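Local coordinates for protein putative modification methylase (Thermus thermophilus, PDB 2ZIG) that probably transfers a methyl group from S-adenosyl-L-methionine to the N4 amino group of a cytosine in DNA, at residues B[22-28]-B[259-265]; B[29-34]-B[79-85]; B[133-139]-B[166-172]; B[205-209]-B[221-227]. All coordinates share one frame; numbering follows the deposited sequence.

Interaction 1: B[22-28]-B[259-265]; sequences HRLHVGD and RALGVEL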
# COMPACT_ATOMS: atom_id res chain seq x y z
N HIS B 22 -31.97 -9.54 -6.12
CA HIS B 22 -30.81 -9.19 -5.34
C HIS B 22 -30.92 -10.04 -4.09
O HIS B 22 -31.94 -10.00 -3.41
CB HIS B 22 -30.84 -7.71 -5.01
CG HIS B 22 -30.86 -6.84 -6.22
ND1 HIS B 22 -31.95 -6.05 -6.56
CD2 HIS B 22 -29.95 -6.66 -7.21
CE1 HIS B 22 -31.70 -5.43 -7.70
NE2 HIS B 22 -30.50 -5.78 -8.11
N ARG B 23 -29.88 -10.81 -3.80
CA ARG B 23 -29.91 -11.70 -2.64
C ARG B 23 -28.80 -11.49 -1.63
O ARG B 23 -27.68 -11.12 -1.98
CB ARG B 23 -29.87 -13.15 -3.13
CG ARG B 23 -30.66 -13.38 -4.41
CD ARG B 23 -30.40 -14.76 -4.99
NE ARG B 23 -31.10 -15.82 -4.27
CZ ARG B 23 -32.41 -16.03 -4.35
NH1 ARG B 23 -32.97 -17.02 -3.66
NH2 ARG B 23 -33.17 -15.25 -5.11
N LEU B 24 -29.12 -11.74 -0.37
CA LEU B 24 -28.15 -11.63 0.71
C LEU B 24 -28.27 -12.93 1.50
O LEU B 24 -29.33 -13.23 2.06
CB LEU B 24 -28.49 -10.44 1.61
CG LEU B 24 -27.40 -9.86 2.52
CD1 LEU B 24 -28.06 -9.16 3.70
CD2 LEU B 24 -26.48 -10.93 3.03
N HIS B 25 -27.20 -13.71 1.53
CA HIS B 25 -27.21 -14.97 2.26
C HIS B 25 -26.68 -14.74 3.67
O HIS B 25 -25.73 -13.98 3.87
CB HIS B 25 -26.33 -16.01 1.58
CG HIS B 25 -26.83 -16.43 0.23
ND1 HIS B 25 -27.51 -17.62 0.03
CD2 HIS B 25 -26.75 -15.83 -0.98
CE1 HIS B 25 -27.81 -17.73 -1.25
NE2 HIS B 25 -27.37 -16.66 -1.88
N VAL B 26 -27.30 -15.40 4.63
CA VAL B 26 -26.86 -15.26 6.01
C VAL B 26 -26.12 -16.52 6.39
O VAL B 26 -26.68 -17.60 6.38
CB VAL B 26 -28.05 -15.08 6.97
CG1 VAL B 26 -27.55 -15.00 8.40
CG2 VAL B 26 -28.81 -13.82 6.60
N GLY B 27 -24.84 -16.36 6.71
CA GLY B 27 -24.03 -17.51 7.08
C GLY B 27 -22.54 -17.24 7.07
O GLY B 27 -22.09 -16.11 7.21
N ASP B 28 -21.77 -18.31 6.89
CA ASP B 28 -20.33 -18.21 6.85
C ASP B 28 -19.87 -18.02 5.41
O ASP B 28 -20.13 -18.85 4.55
CB ASP B 28 -19.71 -19.48 7.43
CG ASP B 28 -18.20 -19.48 7.33
OD1 ASP B 28 -17.68 -20.01 6.33
OD2 ASP B 28 -17.56 -18.94 8.24
N ARG B 259 -26.65 -6.84 -10.64
CA ARG B 259 -27.30 -7.81 -9.75
C ARG B 259 -26.49 -7.94 -8.46
O ARG B 259 -25.29 -8.26 -8.49
CB ARG B 259 -27.40 -9.17 -10.46
CG ARG B 259 -28.14 -9.10 -11.79
CD ARG B 259 -27.84 -10.32 -12.67
NE ARG B 259 -28.52 -11.52 -12.21
CZ ARG B 259 -28.24 -12.75 -12.64
NH1 ARG B 259 -27.29 -12.95 -13.54
NH2 ARG B 259 -28.93 -13.79 -12.17
N ALA B 260 -27.13 -7.71 -7.32
CA ALA B 260 -26.44 -7.79 -6.05
C ALA B 260 -26.45 -9.19 -5.46
O ALA B 260 -27.47 -9.88 -5.47
CB ALA B 260 -27.06 -6.82 -5.05
N LEU B 261 -25.29 -9.60 -4.96
CA LEU B 261 -25.12 -10.89 -4.32
C LEU B 261 -24.25 -10.63 -3.10
O LEU B 261 -23.22 -9.97 -3.19
CB LEU B 261 -24.41 -11.87 -5.25
CG LEU B 261 -24.23 -13.30 -4.73
CD1 LEU B 261 -25.61 -13.89 -4.46
CD2 LEU B 261 -23.45 -14.17 -5.72
N GLY B 262 -24.68 -11.14 -1.94
CA GLY B 262 -23.89 -10.93 -0.74
C GLY B 262 -23.98 -12.03 0.30
O GLY B 262 -24.85 -12.91 0.25
N VAL B 263 -23.05 -11.97 1.24
CA VAL B 263 -23.00 -12.91 2.36
C VAL B 263 -22.72 -12.09 3.62
O VAL B 263 -21.83 -11.24 3.63
CB VAL B 263 -21.86 -13.93 2.20
CG1 VAL B 263 -21.90 -14.92 3.37
CG2 VAL B 263 -22.00 -14.66 0.88
N GLU B 264 -23.50 -12.33 4.67
CA GLU B 264 -23.32 -11.62 5.93
C GLU B 264 -23.41 -12.63 7.07
O GLU B 264 -24.27 -13.50 7.07
CB GLU B 264 -24.39 -10.53 6.09
CG GLU B 264 -24.38 -9.79 7.43
CD GLU B 264 -22.99 -9.57 7.98
OE1 GLU B 264 -22.05 -9.28 7.20
OE2 GLU B 264 -22.83 -9.66 9.22
N LEU B 265 -22.50 -12.50 8.03
CA LEU B 265 -22.45 -13.40 9.17
C LEU B 265 -23.57 -13.18 10.17
O LEU B 265 -24.21 -14.13 10.61
CB LEU B 265 -21.11 -13.27 9.89
CG LEU B 265 -20.93 -14.08 11.18
CD1 LEU B 265 -21.01 -15.56 10.86
CD2 LEU B 265 -19.58 -13.74 11.81
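With CG anti to its own carbonyl carbon (chi1 -59°), His22 turns the edge of its imidazole toward Ala260. There the ring carbon CD2 comes within 3.0 Å of Ala260 N, nearly in the ring plane, and within 3.6 Å of Ala260 CB. Leu24 takes the other course: its CG is anti to the backbone N, and CD2 runs beside Glu264, 3.7 Å from Glu264 CB. His25 reaches the face shared with Leu261, setting CD2 4.1 Å from Leu261 CD1. These side chains lie on two parallel neighbours of the central sheet, whose strand axes are 15° apart. The straightest of the backbone bonds is His25 N to Gly262 O at 2.8 Å; Glu264 N returns to His25 O at 2.9 Å, and Gly27 N closes on Glu264 O at 2.9 Å. The His22 ring also gives a weak NE2 bond to Arg258 O and meets Phe277 and Phe284. An alanine in place of His22 would remove the imidazole, and is likely to open a gap beside Ala260 and leave Arg258 O without that donor. Glu264 and Asp28 both belong to the S-adenosyl-L-methionine site. Asp28 follows just past the last of these bonds, its OD1 capping Glu31 N. Glu264 is gripped through backbone N and O, and through OE1 to Gly245 N and OE2 to Val266 N, which holds its carboxylate at both oxygens.

Interaction 2: B[29-34]-B[79-85]; sequences AREVLA and VWREVFR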
# COMPACT_ATOMS: atom_id res chain seq x y z
N ALA B 29 -19.17 -16.90 5.18
CA ALA B 29 -18.67 -16.52 3.86
C ALA B 29 -18.07 -17.66 3.03
O ALA B 29 -18.48 -17.87 1.88
CB ALA B 29 -17.65 -15.40 4.02
N ARG B 30 -17.11 -18.38 3.60
CA ARG B 30 -16.46 -19.47 2.89
C ARG B 30 -17.45 -20.56 2.48
O ARG B 30 -17.54 -20.94 1.31
CB ARG B 30 -15.37 -20.09 3.76
CG ARG B 30 -14.25 -20.77 3.00
CD ARG B 30 -14.73 -21.90 2.10
NE ARG B 30 -15.56 -22.88 2.80
CZ ARG B 30 -15.25 -23.44 3.96
NH1 ARG B 30 -14.11 -23.12 4.57
NH2 ARG B 30 -16.06 -24.33 4.51
N GLU B 31 -18.19 -21.05 3.47
CA GLU B 31 -19.17 -22.11 3.24
C GLU B 31 -20.21 -21.73 2.19
O GLU B 31 -20.47 -22.51 1.27
CB GLU B 31 -19.87 -22.45 4.56
CG GLU B 31 -18.91 -22.82 5.67
CD GLU B 31 -19.62 -23.27 6.93
OE1 GLU B 31 -18.94 -23.48 7.96
OE2 GLU B 31 -20.86 -23.41 6.89
N VAL B 32 -20.79 -20.55 2.31
CA VAL B 32 -21.81 -20.10 1.36
C VAL B 32 -21.23 -19.93 -0.04
O VAL B 32 -21.79 -20.42 -1.02
CB VAL B 32 -22.45 -18.77 1.82
CG1 VAL B 32 -23.44 -18.28 0.77
CG2 VAL B 32 -23.15 -18.98 3.16
N LEU B 33 -20.09 -19.24 -0.14
CA LEU B 33 -19.47 -19.03 -1.44
C LEU B 33 -19.15 -20.37 -2.10
O LEU B 33 -19.37 -20.54 -3.30
CB LEU B 33 -18.19 -18.21 -1.30
CG LEU B 33 -18.32 -16.77 -0.78
CD1 LEU B 33 -16.97 -16.10 -0.83
CD2 LEU B 33 -19.33 -16.00 -1.60
N ALA B 34 -18.64 -21.31 -1.32
CA ALA B 34 -18.29 -22.62 -1.84
C ALA B 34 -19.49 -23.30 -2.49
O ALA B 34 -19.32 -24.21 -3.29
CB ALA B 34 -17.72 -23.50 -0.74
N VAL B 79 -11.60 -17.21 1.98
CA VAL B 79 -12.66 -16.47 1.31
C VAL B 79 -12.15 -16.03 -0.07
O VAL B 79 -12.85 -16.19 -1.07
CB VAL B 79 -13.06 -15.22 2.12
CG1 VAL B 79 -14.10 -14.41 1.35
CG2 VAL B 79 -13.61 -15.64 3.47
N TRP B 80 -10.94 -15.50 -0.11
CA TRP B 80 -10.35 -15.05 -1.38
C TRP B 80 -10.25 -16.23 -2.35
O TRP B 80 -10.38 -16.06 -3.57
CB TRP B 80 -8.95 -14.45 -1.15
CG TRP B 80 -8.84 -13.36 -0.09
CD1 TRP B 80 -7.78 -13.13 0.74
CD2 TRP B 80 -9.82 -12.35 0.24
NE1 TRP B 80 -8.03 -12.06 1.56
CE2 TRP B 80 -9.27 -11.56 1.28
CE3 TRP B 80 -11.10 -12.04 -0.23
CZ2 TRP B 80 -9.96 -10.48 1.85
CZ3 TRP B 80 -11.79 -10.97 0.33
CH2 TRP B 80 -11.21 -10.20 1.37
N ARG B 81 -10.03 -17.43 -1.81
CA ARG B 81 -9.93 -18.64 -2.65
C ARG B 81 -11.23 -18.90 -3.38
O ARG B 81 -11.23 -19.17 -4.58
CB ARG B 81 -9.60 -19.88 -1.82
CG ARG B 81 -8.13 -20.06 -1.52
CD ARG B 81 -7.81 -21.52 -1.21
NE ARG B 81 -6.41 -21.69 -0.82
CZ ARG B 81 -5.88 -21.19 0.29
NH1 ARG B 81 -6.64 -20.50 1.14
NH2 ARG B 81 -4.59 -21.37 0.55
N GLU B 82 -12.35 -18.83 -2.66
CA GLU B 82 -13.65 -19.03 -3.29
C GLU B 82 -13.93 -17.91 -4.27
O GLU B 82 -14.46 -18.14 -5.36
CB GLU B 82 -14.76 -19.08 -2.23
CG GLU B 82 -14.81 -20.36 -1.43
CD GLU B 82 -14.82 -21.59 -2.31
OE1 GLU B 82 -15.65 -21.66 -3.24
OE2 GLU B 82 -14.00 -22.50 -2.08
N VAL B 83 -13.58 -16.68 -3.89
CA VAL B 83 -13.80 -15.54 -4.77
C VAL B 83 -13.08 -15.78 -6.10
O VAL B 83 -13.63 -15.54 -7.16
CB VAL B 83 -13.26 -14.22 -4.16
CG1 VAL B 83 -13.19 -13.12 -5.24
CG2 VAL B 83 -14.17 -13.78 -3.01
N PHE B 84 -11.85 -16.26 -6.02
CA PHE B 84 -11.08 -16.51 -7.23
C PHE B 84 -11.77 -17.52 -8.13
O PHE B 84 -11.70 -17.44 -9.36
CB PHE B 84 -9.68 -17.00 -6.86
CG PHE B 84 -8.79 -17.24 -8.06
CD1 PHE B 84 -8.79 -18.47 -8.70
CD2 PHE B 84 -7.97 -16.23 -8.55
CE1 PHE B 84 -7.98 -18.70 -9.82
CE2 PHE B 84 -7.16 -16.45 -9.66
CZ PHE B 84 -7.17 -17.69 -10.30
N ARG B 85 -12.46 -18.47 -7.50
CA ARG B 85 -13.15 -19.51 -8.24
C ARG B 85 -14.48 -19.00 -8.81
O ARG B 85 -14.86 -19.35 -9.92
CB ARG B 85 -13.40 -20.70 -7.30
CG ARG B 85 -13.56 -22.02 -8.01
CD ARG B 85 -14.99 -22.48 -7.93
NE ARG B 85 -15.49 -22.46 -6.56
CZ ARG B 85 -16.75 -22.69 -6.24
NH1 ARG B 85 -17.64 -22.97 -7.19
NH2 ARG B 85 -17.15 -22.62 -4.97
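Leu33 sits at the apolar centre, its CD1 4.0 Å from Val79 CG1 and 4.2 Å from Val83 CG2, so that one methyl reaches two successive turns of the facing helix. One turn earlier in helix 29-34, Ala29 CB touches the other branch of that valine, Val79 CG2, at 4.1 Å. Beyond this centre the side chains of Leu33 and Glu82 pass alongside, running in opposing senses, with Leu33 CB 3.7 Å from Glu82 CB. The aliphatic part of Glu82 continues the packing: its CG lies 3.9 Å from Arg30 CD. A bend at chi2 (-51°) then folds the carboxylate over Ala34, where Glu82 OE1 comes within 3.1 Å of Ala34 CA. At the polar edge Arg85, its chain kinked twice beyond CG, brings the rim of its guanidinium back across the contact. Its NH2 gives a weak bond to Ala34 O at 3.2 Å, the angle at hydrogen being 138°. The same nitrogen is paired with Glu82 OE1, though so closely in the model that the exact length is doubtful, while NH1 binds Phe36 O. Arg85 therefore ties its own helix to the backbone at Ala34. The two axes run 9.0 Å apart and only 18° from parallel. Leu33 also rests on Val263 and Val83 on Leu93, so these are neighbouring helices laid against the strands of a Rossmann-like alpha/beta methyltransferase fold, with Ala29 of the S-adenosyl-L-methionine site in the first turn.

Interaction 3: B[133-139]-B[166-172]; sequences PIIWHKH and EIEYILM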
# COMPACT_ATOMS: atom_id res chain seq x y z
N PRO B 133 -3.37 -0.27 -6.61
CA PRO B 133 -4.53 0.05 -5.78
C PRO B 133 -4.87 1.50 -5.99
O PRO B 133 -4.12 2.23 -6.65
CB PRO B 133 -4.01 -0.18 -4.37
CG PRO B 133 -2.62 0.34 -4.49
CD PRO B 133 -2.14 -0.30 -5.80
N ILE B 134 -6.00 1.91 -5.44
CA ILE B 134 -6.42 3.30 -5.48
C ILE B 134 -6.33 3.74 -4.01
O ILE B 134 -6.72 2.98 -3.11
CB ILE B 134 -7.87 3.46 -6.00
CG1 ILE B 134 -7.89 3.26 -7.53
CG2 ILE B 134 -8.41 4.84 -5.64
CD1 ILE B 134 -9.30 3.26 -8.13
N ILE B 135 -5.80 4.93 -3.79
CA ILE B 135 -5.65 5.46 -2.45
C ILE B 135 -6.88 6.27 -2.09
O ILE B 135 -7.18 7.27 -2.73
CB ILE B 135 -4.42 6.39 -2.32
CG1 ILE B 135 -3.14 5.61 -2.64
CG2 ILE B 135 -4.35 6.97 -0.89
CD1 ILE B 135 -3.04 4.28 -1.92
N TRP B 136 -7.59 5.84 -1.05
CA TRP B 136 -8.75 6.59 -0.62
C TRP B 136 -8.33 7.57 0.46
O TRP B 136 -8.12 7.18 1.60
CB TRP B 136 -9.81 5.64 -0.07
CG TRP B 136 -11.00 6.36 0.50
CD1 TRP B 136 -11.49 7.59 0.13
CD2 TRP B 136 -11.89 5.87 1.51
NE1 TRP B 136 -12.62 7.89 0.84
CE2 TRP B 136 -12.89 6.85 1.70
CE3 TRP B 136 -11.93 4.70 2.27
CZ2 TRP B 136 -13.92 6.69 2.63
CZ3 TRP B 136 -12.96 4.53 3.19
CH2 TRP B 136 -13.94 5.53 3.36
N HIS B 137 -8.20 8.84 0.09
CA HIS B 137 -7.82 9.86 1.06
C HIS B 137 -9.11 10.16 1.81
O HIS B 137 -9.89 11.03 1.44
CB HIS B 137 -7.28 11.11 0.37
CG HIS B 137 -6.49 11.99 1.29
ND1 HIS B 137 -5.87 13.15 0.87
CD2 HIS B 137 -6.21 11.87 2.61
CE1 HIS B 137 -5.24 13.70 1.88
NE2 HIS B 137 -5.42 12.95 2.95
N LYS B 138 -9.29 9.38 2.86
CA LYS B 138 -10.45 9.41 3.74
C LYS B 138 -10.55 10.71 4.52
O LYS B 138 -11.55 11.43 4.42
CB LYS B 138 -10.34 8.23 4.71
CG LYS B 138 -11.64 7.65 5.24
CD LYS B 138 -11.32 6.46 6.15
CE LYS B 138 -12.57 5.80 6.73
NZ LYS B 138 -13.35 6.70 7.64
N HIS B 139 -9.51 11.01 5.29
CA HIS B 139 -9.47 12.20 6.13
C HIS B 139 -8.48 13.23 5.63
O HIS B 139 -7.28 13.14 5.91
CB HIS B 139 -9.12 11.80 7.57
CG HIS B 139 -9.97 10.69 8.11
ND1 HIS B 139 -9.45 9.49 8.54
CD2 HIS B 139 -11.31 10.60 8.29
CE1 HIS B 139 -10.42 8.71 8.96
NE2 HIS B 139 -11.57 9.36 8.82
N GLU B 166 -4.66 8.97 7.38
CA GLU B 166 -5.60 9.72 6.56
C GLU B 166 -6.12 8.87 5.40
O GLU B 166 -6.99 9.31 4.66
CB GLU B 166 -4.92 10.95 5.96
CG GLU B 166 -4.40 11.93 6.96
CD GLU B 166 -3.49 12.95 6.32
OE1 GLU B 166 -3.76 13.35 5.17
OE2 GLU B 166 -2.51 13.37 6.97
N ILE B 167 -5.60 7.66 5.25
CA ILE B 167 -5.99 6.84 4.11
C ILE B 167 -6.37 5.39 4.35
O ILE B 167 -6.14 4.82 5.42
CB ILE B 167 -4.84 6.81 3.06
CG1 ILE B 167 -3.65 6.02 3.64
CG2 ILE B 167 -4.40 8.24 2.69
CD1 ILE B 167 -2.53 5.70 2.67
N GLU B 168 -6.94 4.80 3.30
CA GLU B 168 -7.29 3.40 3.25
C GLU B 168 -6.88 2.97 1.85
O GLU B 168 -6.75 3.81 0.96
CB GLU B 168 -8.77 3.17 3.50
CG GLU B 168 -9.11 3.19 4.97
CD GLU B 168 -10.49 2.67 5.25
OE1 GLU B 168 -10.91 1.71 4.57
OE2 GLU B 168 -11.15 3.22 6.16
N TYR B 169 -6.67 1.68 1.66
CA TYR B 169 -6.22 1.17 0.38
C TYR B 169 -7.30 0.41 -0.37
O TYR B 169 -7.99 -0.43 0.20
CB TYR B 169 -5.02 0.25 0.60
CG TYR B 169 -3.90 0.86 1.42
CD1 TYR B 169 -2.82 1.50 0.81
CD2 TYR B 169 -3.95 0.83 2.81
CE1 TYR B 169 -1.81 2.10 1.58
CE2 TYR B 169 -2.95 1.42 3.58
CZ TYR B 169 -1.89 2.05 2.96
OH TYR B 169 -0.91 2.64 3.74
N ILE B 170 -7.46 0.71 -1.65
CA ILE B 170 -8.45 -0.01 -2.43
C ILE B 170 -7.65 -0.94 -3.31
O ILE B 170 -7.17 -0.55 -4.36
CB ILE B 170 -9.33 0.92 -3.28
CG1 ILE B 170 -10.09 1.88 -2.36
CG2 ILE B 170 -10.34 0.10 -4.10
CD1 ILE B 170 -10.94 2.91 -3.10
N LEU B 171 -7.49 -2.18 -2.83
CA LEU B 171 -6.74 -3.21 -3.53
C LEU B 171 -7.49 -3.74 -4.74
O LEU B 171 -8.70 -3.93 -4.70
CB LEU B 171 -6.43 -4.35 -2.57
CG LEU B 171 -5.73 -3.90 -1.28
CD1 LEU B 171 -5.55 -5.08 -0.33
CD2 LEU B 171 -4.39 -3.28 -1.63
N MET B 172 -6.76 -3.98 -5.82
CA MET B 172 -7.35 -4.49 -7.05
C MET B 172 -6.66 -5.81 -7.40
O MET B 172 -5.48 -5.83 -7.74
CB MET B 172 -7.14 -3.47 -8.17
CG MET B 172 -7.61 -2.06 -7.84
SD MET B 172 -9.35 -1.82 -8.17
CE MET B 172 -9.50 -0.04 -7.97
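His137 donates from NE2 to Glu166 OE1 over 2.8 Å, using the anti lone pair of that oxygen, with imidazole and carboxylate only 21° from coplanar. The bond closes one end of an antiparallel strand pair in which 167-174 is the reversed strand of the class I methyltransferase sheet. A leucine in place of His137 would probably leave Glu166 OE1 without this donor and its carboxylate less fixed in rotation. Nearby, His139 N binds Glu166 O at 3.1 Å, while Glu166 N donates to Gln203 OE1 of the second subunit. Along the strands Trp136 N bonds to Glu168 O and Ile134 N to Ile170 O, each answered by a return bond. The Glu168 chain runs alongside the indole of Trp136, CE3 of the indole 3.7 Å from Glu168 CB, and the indole NE1 bonds to Ile208 O. Lys138 lays its CE 3.0 Å from Glu168 OE2, but its NZ stays beyond salt-bridge range. On the other face Ile135 CG2 meets Ile167 CG2 at 3.8 Å, and its CD1 reaches Tyr169 CD1. Farther along the Trp136 face, a bend at chi2 (-85°) turns Met172 back to Ile134, pressing CE to 3.3 Å from Ile134 CD1, closer than two methyl carbons normally approach.

Interaction 4: B[205-209]-B[221-227]; sequences WDDIP and PLELAER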
# COMPACT_ATOMS: atom_id res chain seq x y z
N TRP B 205 -8.31 9.15 -4.57
CA TRP B 205 -9.65 9.70 -4.45
C TRP B 205 -9.68 10.55 -3.18
O TRP B 205 -9.57 10.01 -2.07
CB TRP B 205 -10.70 8.58 -4.33
CG TRP B 205 -10.93 7.81 -5.61
CD1 TRP B 205 -10.40 8.09 -6.84
CD2 TRP B 205 -11.78 6.67 -5.79
NE1 TRP B 205 -10.86 7.20 -7.77
CE2 TRP B 205 -11.71 6.32 -7.16
CE3 TRP B 205 -12.59 5.92 -4.93
CZ2 TRP B 205 -12.43 5.23 -7.69
CZ3 TRP B 205 -13.30 4.84 -5.46
CH2 TRP B 205 -13.22 4.50 -6.83
N ASP B 206 -9.81 11.86 -3.34
CA ASP B 206 -9.83 12.74 -2.18
C ASP B 206 -11.13 13.51 -2.05
O ASP B 206 -11.24 14.44 -1.23
CB ASP B 206 -8.66 13.73 -2.25
CG ASP B 206 -8.78 14.70 -3.41
OD1 ASP B 206 -9.66 14.51 -4.28
OD2 ASP B 206 -7.99 15.67 -3.46
N ASP B 207 -12.12 13.12 -2.84
CA ASP B 207 -13.42 13.79 -2.83
C ASP B 207 -14.53 12.99 -2.15
O ASP B 207 -15.71 13.28 -2.33
CB ASP B 207 -13.84 14.12 -4.26
CG ASP B 207 -13.92 12.89 -5.15
OD1 ASP B 207 -13.35 11.84 -4.78
OD2 ASP B 207 -14.55 12.97 -6.23
N ILE B 208 -14.16 11.98 -1.37
CA ILE B 208 -15.14 11.17 -0.66
C ILE B 208 -14.68 10.96 0.78
O ILE B 208 -13.96 10.01 1.08
CB ILE B 208 -15.33 9.79 -1.31
CG1 ILE B 208 -15.73 9.94 -2.78
CG2 ILE B 208 -16.39 9.01 -0.56
CD1 ILE B 208 -15.84 8.61 -3.50
N PRO B 209 -15.10 11.85 1.69
CA PRO B 209 -14.72 11.76 3.10
C PRO B 209 -15.31 10.57 3.85
O PRO B 209 -16.38 10.07 3.50
CB PRO B 209 -15.19 13.09 3.67
CG PRO B 209 -16.39 13.41 2.83
CD PRO B 209 -15.91 13.06 1.44
N PRO B 221 -18.49 4.65 2.40
CA PRO B 221 -19.65 5.35 1.85
C PRO B 221 -20.23 4.66 0.62
O PRO B 221 -19.52 3.99 -0.14
CB PRO B 221 -19.11 6.73 1.50
CG PRO B 221 -18.01 6.91 2.48
CD PRO B 221 -17.34 5.57 2.46
N LEU B 222 -21.53 4.85 0.42
CA LEU B 222 -22.22 4.27 -0.72
C LEU B 222 -21.53 4.80 -1.99
O LEU B 222 -21.26 4.05 -2.92
CB LEU B 222 -23.68 4.70 -0.71
CG LEU B 222 -24.74 3.74 -1.27
CD1 LEU B 222 -25.93 4.58 -1.72
CD2 LEU B 222 -24.20 2.94 -2.44
N GLU B 223 -21.25 6.10 -2.00
CA GLU B 223 -20.62 6.71 -3.16
C GLU B 223 -19.34 6.02 -3.61
O GLU B 223 -19.08 5.90 -4.80
CB GLU B 223 -20.35 8.19 -2.90
CG GLU B 223 -19.53 8.83 -4.00
CD GLU B 223 -19.53 10.34 -3.93
OE1 GLU B 223 -19.34 10.89 -2.82
OE2 GLU B 223 -19.70 10.98 -4.99
N LEU B 224 -18.54 5.58 -2.65
CA LEU B 224 -17.30 4.89 -2.97
C LEU B 224 -17.62 3.55 -3.62
O LEU B 224 -16.95 3.12 -4.57
CB LEU B 224 -16.48 4.70 -1.69
CG LEU B 224 -15.05 4.15 -1.79
CD1 LEU B 224 -14.31 4.43 -0.50
CD2 LEU B 224 -15.07 2.65 -2.05
N ALA B 225 -18.65 2.87 -3.13
CA ALA B 225 -19.03 1.59 -3.71
C ALA B 225 -19.64 1.79 -5.11
O ALA B 225 -19.35 1.03 -6.04
CB ALA B 225 -20.03 0.87 -2.81
N GLU B 226 -20.48 2.81 -5.26
CA GLU B 226 -21.10 3.05 -6.56
C GLU B 226 -20.05 3.33 -7.63
O GLU B 226 -20.18 2.91 -8.76
CB GLU B 226 -22.09 4.20 -6.48
CG GLU B 226 -23.28 3.90 -5.61
CD GLU B 226 -24.21 5.08 -5.47
OE1 GLU B 226 -23.71 6.19 -5.19
OE2 GLU B 226 -25.44 4.91 -5.63
N ARG B 227 -19.02 4.07 -7.25
CA ARG B 227 -17.95 4.41 -8.17
C ARG B 227 -17.24 3.13 -8.64
O ARG B 227 -16.96 2.96 -9.83
CB ARG B 227 -16.97 5.36 -7.47
CG ARG B 227 -15.97 6.05 -8.37
CD ARG B 227 -15.20 7.15 -7.61
NE ARG B 227 -16.00 8.35 -7.35
CZ ARG B 227 -15.52 9.49 -6.87
NH1 ARG B 227 -14.22 9.60 -6.56
NH2 ARG B 227 -16.32 10.54 -6.72
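Arg227, on helix 222-232, reaches across to Trp205, Asp207 and Ile208 and illustrates how one arginine can combine a cation-pi contact with an end-on, two-nitrogen salt bridge. Its CB lies 3.9 Å from Trp205 CH2, at the start of a chain that slides over the indole. CG comes next, 3.5 Å from the same CH2. CD then settles over the face of the six-membered ring, 3.4 Å from CZ2 of Trp205, as a CH-pi contact. A bend at chi3 (-74°) carries the guanidinium onward, where NE passes Ile208 CD1. CZ lies above the five-membered ring of Trp205, though the guanidinium plane stands 78° from the indole, so the indole meets its edge and not its flat side. One flat side of the guanidinium is taken by Ile208 instead, whose CD1 sits over the centre, 3.5 Å from Arg227 CZ. At the tip NH1 bonds to Asp207 OD1 at 3.0 Å on the syn lone pair, while NH2 meets Asp207 OD2 at 3.0 Å from above the carboxylate plane (40° out). Glu223 OE2 completes the network through a long ion pair to NH2. The network fastens the loop after strand 204-205 to the first two turns of helix 222-232, while Pro221 CG, at the N-cap, packs on Ile208 CG2. Trp205 NE1 is bound to Phe200 O, and at the indole edge Trp205 CZ3 touches Leu224 CG at 4.1 Å.

How the interactions relate
From the N terminus, strand 22-26 opens interaction 1, which closes only at 259-265, so its loop encloses the other three. Interaction 2 starts directly afterward, with helix 29-34, and closes at 79-85. Interaction 3 then joins 133-139 to 166-172, and interaction 4 joins 205-209 to 221-227. These three follow in series, and none crosses another. Val263 packs on Ala29, Val32 and Leu33, so interactions 1 and 2 weld sheet to helix layer. Interactions 3 and 4 also touch, His137 N probably bonding to Trp205 O, and tie the far part of the same sheet to helix 222-232. The centres of interactions 1 and 3 are about 25 Å apart.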